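PDB 2Y2W: intracellular exo-alpha-(1->5)-L-arabinofuranosidase, which hydrolyses terminal non-reducing alpha-L-arabinofuranosyl bonds in arabinans and arabinoxylan, helping to break down plant cell walls. Local coordinates for residues I207-W220 / L248-T262. Residues are numbered along the deposited sequence; the frame is centred on the assembly and turned at random.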
ATOM      1  N   ILE D 207     -10.708 -13.462  21.374  1.00 26.25           N
ATOM      2  CA  ILE D 207     -11.229 -12.147  21.034  1.00 26.28           C
ATOM      3  C   ILE D 207     -12.115 -12.263  19.789  1.00 26.38           C
ATOM      4  O   ILE D 207     -11.636 -12.573  18.696  1.00 26.24           O
ATOM      5  CB  ILE D 207     -10.091 -11.114  20.863  1.00 26.29           C
ATOM      6  CG1 ILE D 207      -9.319 -10.982  22.182  1.00 26.49           C
ATOM      7  CG2 ILE D 207     -10.646  -9.760  20.408  1.00 26.13           C
ATOM      8  CD1 ILE D 207      -8.077 -10.114  22.119  1.00 26.95           C
ATOM      9  N   LYS D 208     -13.414 -12.043  19.991  1.00 26.61           N
ATOM     10  CA  LYS D 208     -14.432 -12.154  18.943  1.00 26.76           C
ATOM     11  C   LYS D 208     -14.575 -10.886  18.109  1.00 26.67           C
ATOM     12  O   LYS D 208     -14.551 -10.936  16.876  1.00 26.78           O
ATOM     13  CB  LYS D 208     -15.792 -12.475  19.564  1.00 26.90           C
ATOM     14  CG  LYS D 208     -16.212 -13.929  19.504  1.00 27.69           C
ATOM     15  CD  LYS D 208     -17.592 -14.099  20.134  1.00 28.56           C
ATOM     16  CE  LYS D 208     -18.196 -15.456  19.816  1.00 29.15           C
ATOM     17  NZ  LYS D 208     -19.589 -15.567  20.337  1.00 30.01           N
ATOM     18  N   MET D 209     -14.736  -9.757  18.794  1.00 26.60           N
ATOM     19  CA  MET D 209     -15.054  -8.489  18.148  1.00 26.56           C
ATOM     20  C   MET D 209     -13.796  -7.673  17.843  1.00 26.20           C
ATOM     21  O   MET D 209     -13.008  -7.361  18.742  1.00 26.00           O
ATOM     22  CB  MET D 209     -16.035  -7.691  19.013  1.00 26.80           C
ATOM     23  CG  MET D 209     -16.828  -6.639  18.268  1.00 27.51           C
ATOM     24  SD  MET D 209     -18.167  -6.004  19.291  1.00 29.68           S
ATOM     25  CE  MET D 209     -18.747  -4.637  18.289  1.00 28.61           C
ATOM     26  N   TRP D 210     -13.626  -7.340  16.565  1.00 25.81           N
ATOM     27  CA  TRP D 210     -12.449  -6.619  16.083  1.00 25.58           C
ATOM     28  C   TRP D 210     -12.843  -5.373  15.301  1.00 25.59           C
ATOM     29  O   TRP D 210     -13.764  -5.412  14.482  1.00 25.68           O
ATOM     30  CB  TRP D 210     -11.596  -7.515  15.179  1.00 25.36           C
ATOM     31  CG  TRP D 210     -10.958  -8.685  15.864  1.00 24.90           C
ATOM     32  CD1 TRP D 210     -11.586  -9.792  16.354  1.00 24.42           C
ATOM     33  CD2 TRP D 210      -9.558  -8.879  16.105  1.00 24.47           C
ATOM     34  NE1 TRP D 210     -10.669 -10.654  16.903  1.00 24.29           N
ATOM     35  CE2 TRP D 210      -9.417 -10.120  16.760  1.00 24.15           C
ATOM     36  CE3 TRP D 210      -8.410  -8.124  15.834  1.00 24.46           C
ATOM     37  CZ2 TRP D 210      -8.177 -10.624  17.147  1.00 24.07           C
ATOM     38  CZ3 TRP D 210      -7.179  -8.624  16.219  1.00 24.28           C
ATOM     39  CH2 TRP D 210      -7.072  -9.864  16.869  1.00 24.16           C
ATOM     40  N   CYS D 211     -12.134  -4.277  15.551  1.00 25.54           N
ATOM     41  CA  CYS D 211     -12.314  -3.049  14.784  1.00 25.64           C
ATOM     42  C   CYS D 211     -11.220  -2.906  13.729  1.00 25.74           C
ATOM     43  O   CYS D 211     -10.035  -2.788  14.055  1.00 25.65           O
ATOM     44  CB  CYS D 211     -12.332  -1.828  15.704  1.00 25.56           C
ATOM     45  SG  CYS D 211     -13.671  -1.852  16.898  1.00 25.53           S
ATOM     46  N   ILE D 212     -11.630  -2.929  12.465  1.00 25.85           N
ATOM     47  CA  ILE D 212     -10.698  -2.814  11.355  1.00 26.08           C
ATOM     48  C   ILE D 212     -10.385  -1.339  11.102  1.00 26.23           C
ATOM     49  O   ILE D 212     -11.057  -0.662  10.317  1.00 26.24           O
ATOM     50  CB  ILE D 212     -11.232  -3.526  10.086  1.00 26.17           C
ATOM     51  CG1 ILE D 212     -11.658  -4.957  10.429  1.00 26.17           C
ATOM     52  CG2 ILE D 212     -10.170  -3.549   8.992  1.00 26.14           C
ATOM     53  CD1 ILE D 212     -12.664  -5.555   9.482  1.00 26.52           C
ATOM     54  N   GLY D 213      -9.361  -0.850  11.796  1.00 26.40           N
ATOM     55  CA  GLY D 213      -8.950   0.543  11.706  1.00 26.47           C
ATOM     56  C   GLY D 213      -9.734   1.446  12.629  1.00 26.65           C
ATOM     57  O   GLY D 213     -10.664   1.002  13.310  1.00 26.58           O
ATOM     58  N   ASN D 214      -9.350   2.721  12.641  1.00 26.77           N
ATOM     59  CA  ASN D 214     -10.028   3.742  13.424  1.00 26.90           C
ATOM     60  C   ASN D 214     -10.215   5.034  12.638  1.00 27.18           C
ATOM     61  O   ASN D 214      -9.285   5.507  11.978  1.00 27.09           O
ATOM     62  CB  ASN D 214      -9.248   4.042  14.702  1.00 26.83           C
ATOM     63  CG  ASN D 214      -9.924   5.090  15.555  1.00 26.67           C
ATOM     64  OD1 ASN D 214     -10.873   4.794  16.281  1.00 26.89           O
ATOM     65  ND2 ASN D 214      -9.447   6.324  15.468  1.00 26.40           N
ATOM     66  N   GLU D 215     -11.425   5.591  12.719  1.00 27.42           N
ATOM     67  CA  GLU D 215     -11.765   6.906  12.160  1.00 27.84           C
ATOM     68  C   GLU D 215     -11.009   7.244  10.872  1.00 27.80           C
ATOM     69  O   GLU D 215     -10.430   8.325  10.738  1.00 27.73           O
ATOM     70  CB  GLU D 215     -11.558   8.008  13.213  1.00 28.00           C
ATOM     71  CG  GLU D 215     -12.547   7.964  14.380  1.00 28.81           C
ATOM     72  CD  GLU D 215     -12.355   9.105  15.371  1.00 29.81           C
ATOM     73  OE1 GLU D 215     -11.194   9.446  15.685  1.00 29.84           O
ATOM     74  OE2 GLU D 215     -13.370   9.659  15.844  1.00 30.42           O
ATOM     75  N   MET D 216     -11.034   6.314   9.923  1.00 27.99           N
ATOM     76  CA  MET D 216     -10.264   6.438   8.685  1.00 28.29           C
ATOM     77  C   MET D 216     -10.766   7.536   7.742  1.00 28.31           C
ATOM     78  O   MET D 216     -10.094   7.867   6.764  1.00 28.24           O
ATOM     79  CB  MET D 216     -10.193   5.087   7.964  1.00 28.31           C
ATOM     80  CG  MET D 216      -9.472   3.999   8.755  1.00 28.89           C
ATOM     81  SD  MET D 216      -7.763   4.419   9.177  1.00 30.37           S
ATOM     82  CE  MET D 216      -6.990   4.319   7.566  1.00 30.38           C
ATOM     83  N   ASP D 217     -11.935   8.100   8.051  1.00 28.51           N
ATOM     84  CA  ASP D 217     -12.509   9.206   7.280  1.00 28.68           C
ATOM     85  C   ASP D 217     -12.019  10.566   7.768  1.00 28.65           C
ATOM     86  O   ASP D 217     -12.036  11.544   7.016  1.00 28.77           O
ATOM     87  CB  ASP D 217     -14.044   9.156   7.314  1.00 28.84           C
ATOM     88  CG  ASP D 217     -14.614   9.387   8.708  1.00 29.30           C
ATOM     89  OD1 ASP D 217     -13.957   9.007   9.702  1.00 29.77           O
ATOM     90  OD2 ASP D 217     -15.728   9.948   8.806  1.00 30.05           O
ATOM     91  N   GLY D 218     -11.597  10.626   9.028  1.00 28.63           N
ATOM     92  CA  GLY D 218     -11.115  11.868   9.626  1.00 28.60           C
ATOM     93  C   GLY D 218      -9.760  12.275   9.077  1.00 28.57           C
ATOM     94  O   GLY D 218      -8.830  11.472   9.085  1.00 28.63           O
ATOM     95  N   PRO D 219      -9.641  13.525   8.587  1.00 28.51           N
ATOM     96  CA  PRO D 219      -8.368  14.048   8.064  1.00 28.42           C
ATOM     97  C   PRO D 219      -7.297  14.279   9.141  1.00 28.28           C
ATOM     98  O   PRO D 219      -6.166  14.645   8.812  1.00 28.45           O
ATOM     99  CB  PRO D 219      -8.771  15.377   7.410  1.00 28.45           C
ATOM    100  CG  PRO D 219     -10.250  15.272   7.193  1.00 28.51           C
ATOM    101  CD  PRO D 219     -10.749  14.466   8.348  1.00 28.53           C
ATOM    102  N   TRP D 220      -7.654  14.068  10.407  1.00 27.93           N
ATOM    103  CA  TRP D 220      -6.699  14.118  11.519  1.00 27.58           C
ATOM    104  C   TRP D 220      -6.018  12.760  11.743  1.00 27.31           C
ATOM    105  O   TRP D 220      -5.035  12.663  12.482  1.00 27.13           O
ATOM    106  CB  TRP D 220      -7.404  14.560  12.805  1.00 27.53           C
ATOM    107  CG  TRP D 220      -8.551  13.670  13.176  1.00 27.84           C
ATOM    108  CD1 TRP D 220      -8.497  12.526  13.926  1.00 28.07           C
ATOM    109  CD2 TRP D 220      -9.923  13.837  12.798  1.00 28.09           C
ATOM    110  NE1 TRP D 220      -9.750  11.976  14.041  1.00 28.10           N
ATOM    111  CE2 TRP D 220     -10.644  12.760  13.361  1.00 28.25           C
ATOM    112  CE3 TRP D 220     -10.613  14.796  12.041  1.00 28.21           C
ATOM    113  CZ2 TRP D 220     -12.026  12.611  13.192  1.00 28.76           C
ATOM    114  CZ3 TRP D 220     -11.987  14.651  11.872  1.00 28.49           C
ATOM    115  CH2 TRP D 220     -12.679  13.564  12.447  1.00 29.01           C
ATOM    116  N   LEU D 248     -15.530 -14.798  14.112  1.00 28.09           N
ATOM    117  CA  LEU D 248     -15.185 -13.399  14.345  1.00 28.04           C
ATOM    118  C   LEU D 248     -16.341 -12.467  14.013  1.00 28.06           C
ATOM    119  O   LEU D 248     -17.148 -12.752  13.127  1.00 28.19           O
ATOM    120  CB  LEU D 248     -13.955 -12.989  13.532  1.00 27.99           C
ATOM    121  CG  LEU D 248     -12.567 -13.519  13.903  1.00 28.02           C
ATOM    122  CD1 LEU D 248     -11.522 -12.813  13.053  1.00 27.92           C
ATOM    123  CD2 LEU D 248     -12.244 -13.368  15.392  1.00 27.87           C
ATOM    124  N   GLU D 249     -16.409 -11.353  14.736  1.00 28.04           N
ATOM    125  CA  GLU D 249     -17.395 -10.311  14.483  1.00 28.07           C
ATOM    126  C   GLU D 249     -16.657  -9.004  14.200  1.00 28.02           C
ATOM    127  O   GLU D 249     -16.030  -8.429  15.088  1.00 27.97           O
ATOM    128  CB  GLU D 249     -18.357 -10.182  15.669  1.00 28.07           C
ATOM    129  CG  GLU D 249     -19.065 -11.493  16.019  1.00 28.62           C
ATOM    130  CD  GLU D 249     -19.976 -11.390  17.232  1.00 29.33           C
ATOM    131  OE1 GLU D 249     -19.624 -10.674  18.196  1.00 28.86           O
ATOM    132  OE2 GLU D 249     -21.044 -12.046  17.222  1.00 29.85           O
ATOM    133  N   LEU D 250     -16.735  -8.548  12.951  1.00 28.05           N
ATOM    134  CA  LEU D 250     -15.850  -7.492  12.454  1.00 28.05           C
ATOM    135  C   LEU D 250     -16.534  -6.145  12.234  1.00 28.10           C
ATOM    136  O   LEU D 250     -17.622  -6.072  11.657  1.00 27.91           O
ATOM    137  CB  LEU D 250     -15.154  -7.955  11.172  1.00 28.01           C
ATOM    138  CG  LEU D 250     -14.388  -9.278  11.290  1.00 28.19           C
ATOM    139  CD1 LEU D 250     -13.981  -9.794   9.921  1.00 28.32           C
ATOM    140  CD2 LEU D 250     -13.176  -9.148  12.205  1.00 27.72           C
ATOM    141  N   VAL D 251     -15.866  -5.089  12.693  1.00 28.30           N
ATOM    142  CA  VAL D 251     -16.402  -3.726  12.651  1.00 28.61           C
ATOM    143  C   VAL D 251     -15.666  -2.873  11.619  1.00 28.85           C
ATOM    144  O   VAL D 251     -14.440  -2.744  11.669  1.00 28.75           O
ATOM    145  CB  VAL D 251     -16.305  -3.024  14.036  1.00 28.55           C
ATOM    146  CG1 VAL D 251     -17.086  -1.715  14.036  1.00 28.34           C
ATOM    147  CG2 VAL D 251     -16.794  -3.939  15.152  1.00 28.45           C
ATOM    148  N   ALA D 252     -16.426  -2.298  10.690  1.00 29.34           N
ATOM    149  CA  ALA D 252     -15.893  -1.339   9.727  1.00 29.87           C
ATOM    150  C   ALA D 252     -16.072   0.077  10.247  1.00 30.34           C
ATOM    151  O   ALA D 252     -17.061   0.372  10.922  1.00 30.24           O
ATOM    152  CB  ALA D 252     -16.582  -1.490   8.388  1.00 29.79           C
ATOM    153  N   CYS D 253     -15.107   0.943   9.937  1.00 31.09           N
ATOM    154  CA  CYS D 253     -15.188   2.360  10.283  1.00 31.89           C
ATOM    155  C   CYS D 253     -16.341   3.014   9.536  1.00 32.23           C
ATOM    156  O   CYS D 253     -16.479   2.848   8.323  1.00 32.18           O
ATOM    157  CB  CYS D 253     -13.889   3.091   9.932  1.00 32.02           C
ATOM    158  SG  CYS D 253     -12.400   2.520  10.776  1.00 32.92           S
ATOM    159  N   GLY D 254     -17.173   3.740  10.272  1.00 32.80           N
ATOM    160  CA  GLY D 254     -18.226   4.542   9.673  1.00 33.68           C
ATOM    161  C   GLY D 254     -17.785   5.986   9.686  1.00 34.42           C
ATOM    162  O   GLY D 254     -16.629   6.290   9.385  1.00 34.42           O
ATOM    163  N   SER D 255     -18.703   6.876  10.046  1.00 35.20           N
ATOM    164  CA  SER D 255     -18.379   8.291  10.177  1.00 36.02           C
ATOM    165  C   SER D 255     -17.890   8.628  11.583  1.00 36.56           C
ATOM    166  O   SER D 255     -18.329   8.028  12.575  1.00 36.63           O
ATOM    167  CB  SER D 255     -19.576   9.162   9.792  1.00 36.03           C
ATOM    168  OG  SER D 255     -19.827   9.090   8.396  1.00 36.18           O
ATOM    169  N   SER D 256     -16.971   9.587  11.655  1.00 37.19           N
ATOM    170  CA  SER D 256     -16.435  10.057  12.928  1.00 37.83           C
ATOM    171  C   SER D 256     -17.390  11.034  13.607  1.00 38.18           C
ATOM    172  O   SER D 256     -17.146  11.473  14.734  1.00 38.34           O
ATOM    173  CB  SER D 256     -15.070  10.708  12.717  1.00 37.88           C
ATOM    174  OG  SER D 256     -14.142   9.766  12.209  1.00 38.34           O
ATOM    175  N   GLY D 257     -18.478  11.357  12.910  1.00 38.61           N
ATOM    176  CA  GLY D 257     -19.492  12.288  13.397  1.00 39.10           C
ATOM    177  C   GLY D 257     -20.527  12.593  12.331  1.00 39.47           C
ATOM    178  O   GLY D 257     -20.305  12.335  11.145  1.00 39.40           O
ATOM    179  N   ALA D 258     -21.659  13.147  12.761  1.00 39.88           N
ATOM    180  CA  ALA D 258     -22.754  13.503  11.858  1.00 40.20           C
ATOM    181  C   ALA D 258     -22.411  14.718  10.998  1.00 40.35           C
ATOM    182  O   ALA D 258     -22.979  14.906   9.920  1.00 40.46           O
ATOM    183  CB  ALA D 258     -24.027  13.756  12.649  1.00 40.23           C
ATOM    184  N   TYR D 259     -21.477  15.532  11.488  1.00 40.54           N
ATOM    185  CA  TYR D 259     -21.034  16.746  10.799  1.00 40.68           C
ATOM    186  C   TYR D 259     -20.215  16.452   9.542  1.00 40.73           C
ATOM    187  O   TYR D 259     -20.128  17.292   8.642  1.00 40.74           O
ATOM    188  CB  TYR D 259     -20.225  17.635  11.754  1.00 40.66           C
ATOM    189  CG  TYR D 259     -19.054  16.938  12.423  1.00 40.71           C
ATOM    190  CD1 TYR D 259     -17.814  16.842  11.787  1.00 40.61           C
ATOM    191  CD2 TYR D 259     -19.186  16.380  13.697  1.00 40.79           C
ATOM    192  CE1 TYR D 259     -16.741  16.201  12.398  1.00 40.79           C
ATOM    193  CE2 TYR D 259     -18.118  15.739  14.318  1.00 40.58           C
ATOM    194  CZ  TYR D 259     -16.899  15.655  13.664  1.00 40.80           C
ATOM    195  OH  TYR D 259     -15.838  15.024  14.273  1.00 40.95           O
ATOM    196  N   MET D 260     -19.620  15.259   9.497  1.00 40.80           N
ATOM    197  CA  MET D 260     -18.714  14.844   8.423  1.00 40.91           C
ATOM    198  C   MET D 260     -19.295  15.061   7.024  1.00 40.92           C
ATOM    199  O   MET D 260     -20.458  14.733   6.780  1.00 40.93           O
ATOM    200  CB  MET D 260     -18.307  13.374   8.599  1.00 40.94           C
ATOM    201  CG  MET D 260     -17.294  13.119   9.718  1.00 41.03           C
ATOM    202  SD  MET D 260     -15.716  13.983   9.509  1.00 41.65           S
ATOM    203  CE  MET D 260     -15.049  13.200   8.039  1.00 41.75           C
ATOM    204  N   PRO D 261     -18.486  15.624   6.102  1.00 40.89           N
ATOM    205  CA  PRO D 261     -18.943  15.865   4.729  1.00 40.88           C
ATOM    206  C   PRO D 261     -19.204  14.566   3.968  1.00 40.77           C
ATOM    207  O   PRO D 261     -19.931  14.566   2.970  1.00 40.86           O
ATOM    208  CB  PRO D 261     -17.773  16.630   4.096  1.00 40.90           C
ATOM    209  CG  PRO D 261     -16.586  16.269   4.920  1.00 41.02           C
ATOM    210  CD  PRO D 261     -17.103  16.091   6.313  1.00 40.89           C
ATOM    211  N   THR D 262     -18.618  13.475   4.454  1.00 40.54           N
ATOM    212  CA  THR D 262     -18.755  12.157   3.840  1.00 40.27           C
ATOM    213  C   THR D 262     -19.826  11.290   4.534  1.00 40.02           C
ATOM    214  O   THR D 262     -19.966  10.101   4.234  1.00 39.95           O
ATOM    215  CB  THR D 262     -17.384  11.427   3.788  1.00 40.28           C
ATOM    216  OG1 THR D 262     -17.496  10.232   3.006  1.00 40.69           O
ATOM    217  CG2 THR D 262     -16.873  11.085   5.195  1.00 40.29           C
TER
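Neighbouring parallel strands of a beta/alpha barrel, 209-212 and 249-252, pair here as the two ends of a beta-alpha-beta unit crossing over through helix 227-244. Trp210 turns both its backbone N and its O toward strand 249-252: N gives a hydrogen bond to Glu249 O (3.0 Å) and O takes one from Val251 N (2.8 Å). Met209, Cys211 and Val251 face the barrel interior, where the flexible thioether of Met209 brings CE to Val251 CG2 (3.8 Å). Trp210, Ile212 and Leu250 point the other way, into the helix layer; with CG anti to its carbonyl carbon (chi1 -66°), Trp210 sets its indole obliquely against Leu248 CD2 and sends NE1 to Ile207 O.

Beyond the strands the loops are pinned by Asp217, a short carboxylate able to take two bonds. Ser256 OG donates to Asp217 OD1 (2.6 Å), while Ser256 N meets the syn lone pair of Asp217 OD2 (3.1 Å). The bent chain of Met260 brings its CE methyl against Asp217 OD2 (3.4 Å). With an alanine at Asp217, Ser256 N and OG would probably lose these acceptors, and the two loops would be less firmly joined. Ser256, small enough to fit close, also packs OG against Glu215 CG (3.2 Å) and CB at the edge of Trp220. Glu215, by similarity the proton donor/acceptor, sits just past strand 209-212, as expected of the acid/base in a clan GH-A (beta/alpha)8 glycosidase.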